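Local coordinates for iron-chelator utilization protein (Thermobifida fusca TM51, PDB 4YHB) that binds FAD and probably uses the reduced flavin to convert the ferric iron of siderophores to the ferrous form, releasing it for the cell, at residues A[209-214]-A[236-241]; A[157-162]-A[166-171]. All blocks are in the same frame, centred on the assembly; numbering follows the deposited sequence.

Contact 1: residues A[209-214]-A[236-241]; sequences RALEQT and RRLLKE
Leu-211 and Leu-238 meet tip to tip between helices 206-212 and 229-241, CD2 of Leu-211 lying 3.9 Å from CD2 of Leu-238. Each leucine carries CG anti to its own backbone N (chi1 -177° for Leu-211, -168° for Leu-238), which sends the two isobutyl groups out from their helices toward one another. The same methyl of Leu-238 has a second neighbour: the aliphatic part of Glu-212 runs across it at about a right angle, with Glu-212 CG 3.9 Å from Leu-238 CD2. Beyond CG the glutamate chain stays extended and leads its carboxylate away from the leucine, so that a methylene makes the contact. On the inner flank CD2 of Leu-211 also approaches CD2 of Leu-239 at 4.5 Å, and Leu-239 in turn rests on Phe-250 and Val-252 of strand 250-256. Where the first helix gives way to loop, Thr-214 OG1 donates to Ala-210 O (2.8 Å); Gln-213 N reaches that oxygen from the opposite face of its plane, so two donors grip one carbonyl. With no hydrogen bond or salt bridge between the segments, the helices are joined here by a few methyl and methylene contacts, graded from buried leucine to exposed glutamate.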
loop_
_atom_site.group_PDB
_atom_site.type_symbol
_atom_site.label_atom_id
_atom_site.label_comp_id
_atom_site.label_asym_id
_atom_site.label_seq_id
_atom_site.Cartn_x
_atom_site.Cartn_y
_atom_site.Cartn_z
ATOM N N ARG A 209 -2.778 16.960 11.421
ATOM C CA ARG A 209 -2.938 18.411 11.346
ATOM C C ARG A 209 -3.754 18.816 10.128
ATOM O O ARG A 209 -4.604 19.693 10.222
ATOM C CB ARG A 209 -1.577 19.103 11.316
ATOM C CG ARG A 209 -0.849 19.079 12.651
ATOM C CD ARG A 209 0.479 19.832 12.558
ATOM N NE ARG A 209 1.274 19.669 13.771
ATOM C CZ ARG A 209 1.166 20.441 14.847
ATOM N NH1 ARG A 209 0.296 21.443 14.864
ATOM N NH2 ARG A 209 1.932 20.212 15.906
ATOM N N ALA A 210 -3.515 18.172 8.986
ATOM C CA ALA A 210 -4.285 18.474 7.777
ATOM C C ALA A 210 -5.754 18.065 7.926
ATOM O O ALA A 210 -6.656 18.791 7.504
ATOM C CB ALA A 210 -3.668 17.787 6.566
ATOM N N LEU A 211 -5.982 16.894 8.514
ATOM C CA LEU A 211 -7.332 16.391 8.769
ATOM C C LEU A 211 -8.131 17.322 9.691
ATOM O O LEU A 211 -9.313 17.592 9.449
ATOM C CB LEU A 211 -7.267 14.996 9.387
ATOM C CG LEU A 211 -8.607 14.304 9.640
ATOM C CD1 LEU A 211 -9.343 14.058 8.335
ATOM C CD2 LEU A 211 -8.384 13.000 10.385
ATOM N N GLU A 212 -7.471 17.801 10.740
ATOM C CA GLU A 212 -8.073 18.723 11.703
ATOM C C GLU A 212 -8.541 20.026 11.062
ATOM O O GLU A 212 -9.476 20.665 11.556
ATOM C CB GLU A 212 -7.087 19.039 12.830
ATOM C CG GLU A 212 -6.905 17.907 13.831
ATOM C CD GLU A 212 -5.986 18.280 14.981
ATOM O OE1 GLU A 212 -5.218 19.261 14.842
ATOM O OE2 GLU A 212 -6.030 17.589 16.023
ATOM N N GLN A 213 -7.899 20.418 9.965
ATOM C CA GLN A 213 -8.245 21.661 9.289
ATOM C C GLN A 213 -9.291 21.464 8.208
ATOM O O GLN A 213 -9.687 22.419 7.552
ATOM C CB GLN A 213 -6.997 22.301 8.671
ATOM C CG GLN A 213 -5.967 22.707 9.682
ATOM C CD GLN A 213 -6.479 23.783 10.607
ATOM O OE1 GLN A 213 -7.310 24.610 10.219
ATOM N NE2 GLN A 213 -6.016 23.762 11.843
ATOM N N THR A 214 -9.740 20.227 8.021
ATOM C CA THR A 214 -10.610 19.901 6.903
ATOM C C THR A 214 -12.075 19.850 7.322
ATOM O O THR A 214 -12.447 19.081 8.202
ATOM C CB THR A 214 -10.214 18.541 6.278
ATOM O OG1 THR A 214 -8.852 18.604 5.839
ATOM C CG2 THR A 214 -11.099 18.215 5.106
ATOM N N ARG A 236 -7.709 8.050 14.007
ATOM C CA ARG A 236 -8.788 7.112 14.321
ATOM C C ARG A 236 -9.716 7.709 15.388
ATOM O O ARG A 236 -10.935 7.753 15.220
ATOM C CB ARG A 236 -8.189 5.779 14.788
ATOM C CG ARG A 236 -9.176 4.738 15.281
ATOM C CD ARG A 236 -8.449 3.451 15.727
ATOM N NE ARG A 236 -7.820 2.731 14.612
ATOM C CZ ARG A 236 -6.511 2.713 14.350
ATOM N NH1 ARG A 236 -5.655 3.377 15.115
ATOM N NH2 ARG A 236 -6.052 2.024 13.312
ATOM N N ARG A 237 -9.109 8.205 16.463
ATOM C CA ARG A 237 -9.835 8.786 17.589
ATOM C C ARG A 237 -10.689 9.979 17.157
ATOM O O ARG A 237 -11.850 10.106 17.555
ATOM C CB ARG A 237 -8.860 9.205 18.693
ATOM C CG ARG A 237 -8.300 8.045 19.482
ATOM C CD ARG A 237 -7.333 8.533 20.582
ATOM N NE ARG A 237 -5.999 8.868 20.087
ATOM C CZ ARG A 237 -5.316 9.945 20.445
ATOM N NH1 ARG A 237 -5.870 10.850 21.242
ATOM N NH2 ARG A 237 -4.101 10.133 19.951
ATOM N N LEU A 238 -10.126 10.828 16.310
ATOM C CA LEU A 238 -10.818 12.021 15.848
ATOM C C LEU A 238 -12.063 11.649 15.048
ATOM O O LEU A 238 -13.118 12.265 15.195
ATOM C CB LEU A 238 -9.869 12.875 15.013
ATOM C CG LEU A 238 -10.316 14.287 14.663
ATOM C CD1 LEU A 238 -10.446 15.127 15.932
ATOM C CD2 LEU A 238 -9.320 14.902 13.704
ATOM N N LEU A 239 -11.936 10.627 14.209
ATOM C CA LEU A 239 -13.048 10.165 13.388
ATOM C C LEU A 239 -14.156 9.551 14.234
ATOM O O LEU A 239 -15.339 9.753 13.965
ATOM C CB LEU A 239 -12.560 9.147 12.354
ATOM C CG LEU A 239 -11.561 9.687 11.329
ATOM C CD1 LEU A 239 -10.974 8.557 10.487
ATOM C CD2 LEU A 239 -12.229 10.718 10.442
ATOM N N LYS A 240 -13.768 8.792 15.251
ATOM C CA LYS A 240 -14.736 8.137 16.120
ATOM C C LYS A 240 -15.448 9.153 17.012
ATOM O O LYS A 240 -16.650 9.030 17.269
ATOM C CB LYS A 240 -14.049 7.067 16.971
ATOM C CG LYS A 240 -13.899 5.727 16.267
ATOM C CD LYS A 240 -12.656 4.988 16.730
ATOM C CE LYS A 240 -12.552 4.944 18.248
ATOM N NZ LYS A 240 -11.347 4.173 18.683
ATOM N N GLU A 241 -14.704 10.158 17.471
ATOM C CA GLU A 241 -15.257 11.200 18.335
ATOM C C GLU A 241 -16.286 12.064 17.615
ATOM O O GLU A 241 -17.093 12.737 18.254
ATOM C CB GLU A 241 -14.145 12.088 18.888
ATOM C CG GLU A 241 -13.294 11.427 19.951
ATOM C CD GLU A 241 -12.241 12.364 20.503
ATOM O OE1 GLU A 241 -12.132 13.503 19.996
ATOM O OE2 GLU A 241 -11.525 11.960 21.444
#

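Contact 2: residues A[157-162]-A[166-171]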
loop_
_atom_site.group_PDB
_atom_site.type_symbol
_atom_site.label_atom_id
_atom_site.label_comp_id
_atom_site.label_asym_id
_atom_site.label_seq_id
_atom_site.Cartn_x
_atom_site.Cartn_y
_atom_site.Cartn_z
ATOM N N ARG A 157 -3.833 4.365 -6.374
ATOM C CA ARG A 157 -4.617 3.411 -7.154
ATOM C C ARG A 157 -6.102 3.718 -7.021
ATOM O O ARG A 157 -6.835 3.682 -8.000
ATOM C CB ARG A 157 -4.349 1.965 -6.722
ATOM C CG ARG A 157 -5.267 0.982 -7.440
ATOM C CD ARG A 157 -4.892 -0.466 -7.199
ATOM N NE ARG A 157 -5.907 -1.366 -7.764
ATOM C CZ ARG A 157 -5.878 -2.689 -7.653
ATOM N NH1 ARG A 157 -4.875 -3.268 -7.005
ATOM N NH2 ARG A 157 -6.850 -3.436 -8.190
ATOM N N ARG A 158 -6.533 4.019 -5.800
ATOM C CA ARG A 158 -7.913 4.413 -5.530
ATOM C C ARG A 158 -8.310 5.646 -6.344
ATOM O O ARG A 158 -9.313 5.638 -7.063
ATOM C CB ARG A 158 -8.096 4.683 -4.040
ATOM C CG ARG A 158 -9.464 5.226 -3.640
ATOM C CD ARG A 158 -10.535 4.276 -4.091
ATOM N NE ARG A 158 -11.574 4.071 -3.086
ATOM C CZ ARG A 158 -12.702 3.421 -3.347
ATOM N NH1 ARG A 158 -12.900 2.938 -4.568
ATOM N NH2 ARG A 158 -13.616 3.245 -2.400
ATOM N N ILE A 159 -7.505 6.697 -6.240
ATOM C CA ILE A 159 -7.769 7.931 -6.965
ATOM C C ILE A 159 -7.882 7.698 -8.472
ATOM O O ILE A 159 -8.787 8.224 -9.118
ATOM C CB ILE A 159 -6.674 8.970 -6.687
ATOM C CG1 ILE A 159 -6.809 9.476 -5.261
ATOM C CG2 ILE A 159 -6.788 10.134 -7.635
ATOM C CD1 ILE A 159 -5.698 10.414 -4.819
ATOM N N GLU A 160 -6.987 6.892 -9.035
ATOM C CA GLU A 160 -6.969 6.728 -10.478
ATOM C C GLU A 160 -8.114 5.833 -10.974
ATOM O O GLU A 160 -8.422 5.830 -12.158
ATOM C CB GLU A 160 -5.600 6.207 -10.929
ATOM C CG GLU A 160 -4.515 7.280 -10.731
ATOM C CD GLU A 160 -3.156 6.934 -11.326
ATOM O OE1 GLU A 160 -2.851 5.720 -11.493
ATOM O OE2 GLU A 160 -2.387 7.890 -11.610
ATOM N N GLU A 161 -8.767 5.116 -10.067
ATOM C CA GLU A 161 -9.871 4.224 -10.438
ATOM C C GLU A 161 -11.253 4.847 -10.177
ATOM O O GLU A 161 -12.281 4.305 -10.591
ATOM C CB GLU A 161 -9.736 2.888 -9.692
ATOM C CG GLU A 161 -8.537 2.072 -10.166
ATOM C CD GLU A 161 -8.332 0.759 -9.408
ATOM O OE1 GLU A 161 -9.083 0.484 -8.436
ATOM O OE2 GLU A 161 -7.403 0.006 -9.793
ATOM N N LEU A 162 -11.275 5.988 -9.501
ATOM C CA LEU A 162 -12.527 6.681 -9.212
ATOM C C LEU A 162 -13.202 7.194 -10.487
ATOM O O LEU A 162 -12.522 7.628 -11.420
ATOM C CB LEU A 162 -12.283 7.852 -8.252
ATOM C CG LEU A 162 -11.984 7.490 -6.797
ATOM C CD1 LEU A 162 -11.653 8.727 -5.991
ATOM C CD2 LEU A 162 -13.157 6.744 -6.170
ATOM N N ALA A 166 -16.601 11.697 -9.111
ATOM C CA ALA A 166 -16.225 11.659 -7.699
ATOM C C ALA A 166 -15.491 12.910 -7.244
ATOM O O ALA A 166 -14.750 13.515 -8.009
ATOM C CB ALA A 166 -15.369 10.426 -7.419
ATOM N N SER A 167 -15.721 13.294 -5.992
ATOM C CA SER A 167 -14.935 14.325 -5.342
ATOM C C SER A 167 -13.853 13.679 -4.505
ATOM O O SER A 167 -14.083 12.647 -3.852
ATOM C CB SER A 167 -15.808 15.219 -4.453
ATOM O OG SER A 167 -16.735 15.952 -5.223
ATOM N N VAL A 168 -12.678 14.296 -4.507
ATOM C CA VAL A 168 -11.536 13.783 -3.765
ATOM C C VAL A 168 -10.863 14.884 -2.974
ATOM O O VAL A 168 -10.604 15.968 -3.498
ATOM C CB VAL A 168 -10.475 13.156 -4.692
ATOM C CG1 VAL A 168 -9.354 12.540 -3.867
ATOM C CG2 VAL A 168 -11.092 12.131 -5.598
ATOM N N THR A 169 -10.590 14.607 -1.709
ATOM C CA THR A 169 -9.707 15.453 -0.923
ATOM C C THR A 169 -8.598 14.558 -0.393
ATOM O O THR A 169 -8.865 13.616 0.354
ATOM C CB THR A 169 -10.438 16.152 0.241
ATOM O OG1 THR A 169 -11.378 17.097 -0.283
ATOM C CG2 THR A 169 -9.454 16.891 1.123
ATOM N N ALA A 170 -7.362 14.829 -0.793
ATOM C CA ALA A 170 -6.251 13.956 -0.419
ATOM C C ALA A 170 -5.101 14.728 0.210
ATOM O O ALA A 170 -4.773 15.841 -0.206
ATOM C CB ALA A 170 -5.757 13.168 -1.641
ATOM N N PHE A 171 -4.511 14.128 1.234
ATOM C CA PHE A 171 -3.328 14.657 1.886
ATOM C C PHE A 171 -2.257 13.566 1.893
ATOM O O PHE A 171 -2.416 12.539 2.526
ATOM C CB PHE A 171 -3.650 15.116 3.304
ATOM C CG PHE A 171 -4.626 16.255 3.357
ATOM C CD1 PHE A 171 -4.207 17.554 3.106
ATOM C CD2 PHE A 171 -5.959 16.029 3.638
ATOM C CE1 PHE A 171 -5.102 18.617 3.147
ATOM C CE2 PHE A 171 -6.865 17.090 3.683
ATOM C CZ PHE A 171 -6.434 18.380 3.431
#
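The beta-alpha-beta unit of strand 142-147, helix 152-161 and strand 167-174 belongs to the parallel sheet of the NAD-ferredoxin-like domain, and here the last turn of its helix lies against the strand that follows. Leu-162, just past the helix, and Val-168 make the tightest approach: CD1 of Leu-162 comes within 3.5 Å of CG2 of Val-168, closer than carbon atoms usually pack, the two side chains crossing obliquely. Val-168 has CG1 anti to the backbone N (chi1 -176°), which leaves CG1 and CG2 to meet different partners. While CG2 takes Leu-162, CG1 lies 4.2 Å from CG1 of Ile-159, one turn back on the helix. Ile-159 reaches farther along the strand with its CD1, 4.2 Å from CB of Ala-170. At the other end the connecting loop is closed by CB of Leu-162 against CB of Ala-166, 4.1 Å apart. Both Ile-159 and Leu-162 also touch strand 142-147, through Leu-145 and Tyr-143, so the helix spans two neighbouring strands.

The polar groups of this turn lie elsewhere. Within the helix, Arg-157 NE forms a salt bridge to Glu-161 OE2 (2.9 Å, N-H...O angle 152°), meeting the carboxylate on its syn side though 33° out of its plane, which probably helps to hold the guanidinium in place. NH1 of Arg-157 binds Val-91 O and Ser-47 OG, while Glu-160 pairs with Arg-92 and Arg-93. The chemistry is thus divided: branched aliphatic groups and alanine methyls seat the helix on its sheet, and Arg-157 NH1 and Glu-160 tie the same turn to the flavin-binding barrel domain.

Both contacts lie in the domain built on the five-stranded parallel sheet, and both depend on aliphatic packing without a polar bond across the segments. Contact 2 is buried and sets helix against strand within one beta-alpha-beta unit, its segments separated by a short loop. Contact 1 sets helix against helix, farther from the centre of the chain and partly open to solvent, and it includes a methylene of the exposed Glu-212. Their centres are 19 Å apart, yet they touch through Phe-171: its CE2 lies 3.3 Å from OG1 of Thr-214, and its CD1 3.5 Å from CB of Ala-210. Strand 167-174 therefore packs against helices 152-161 and 206-212.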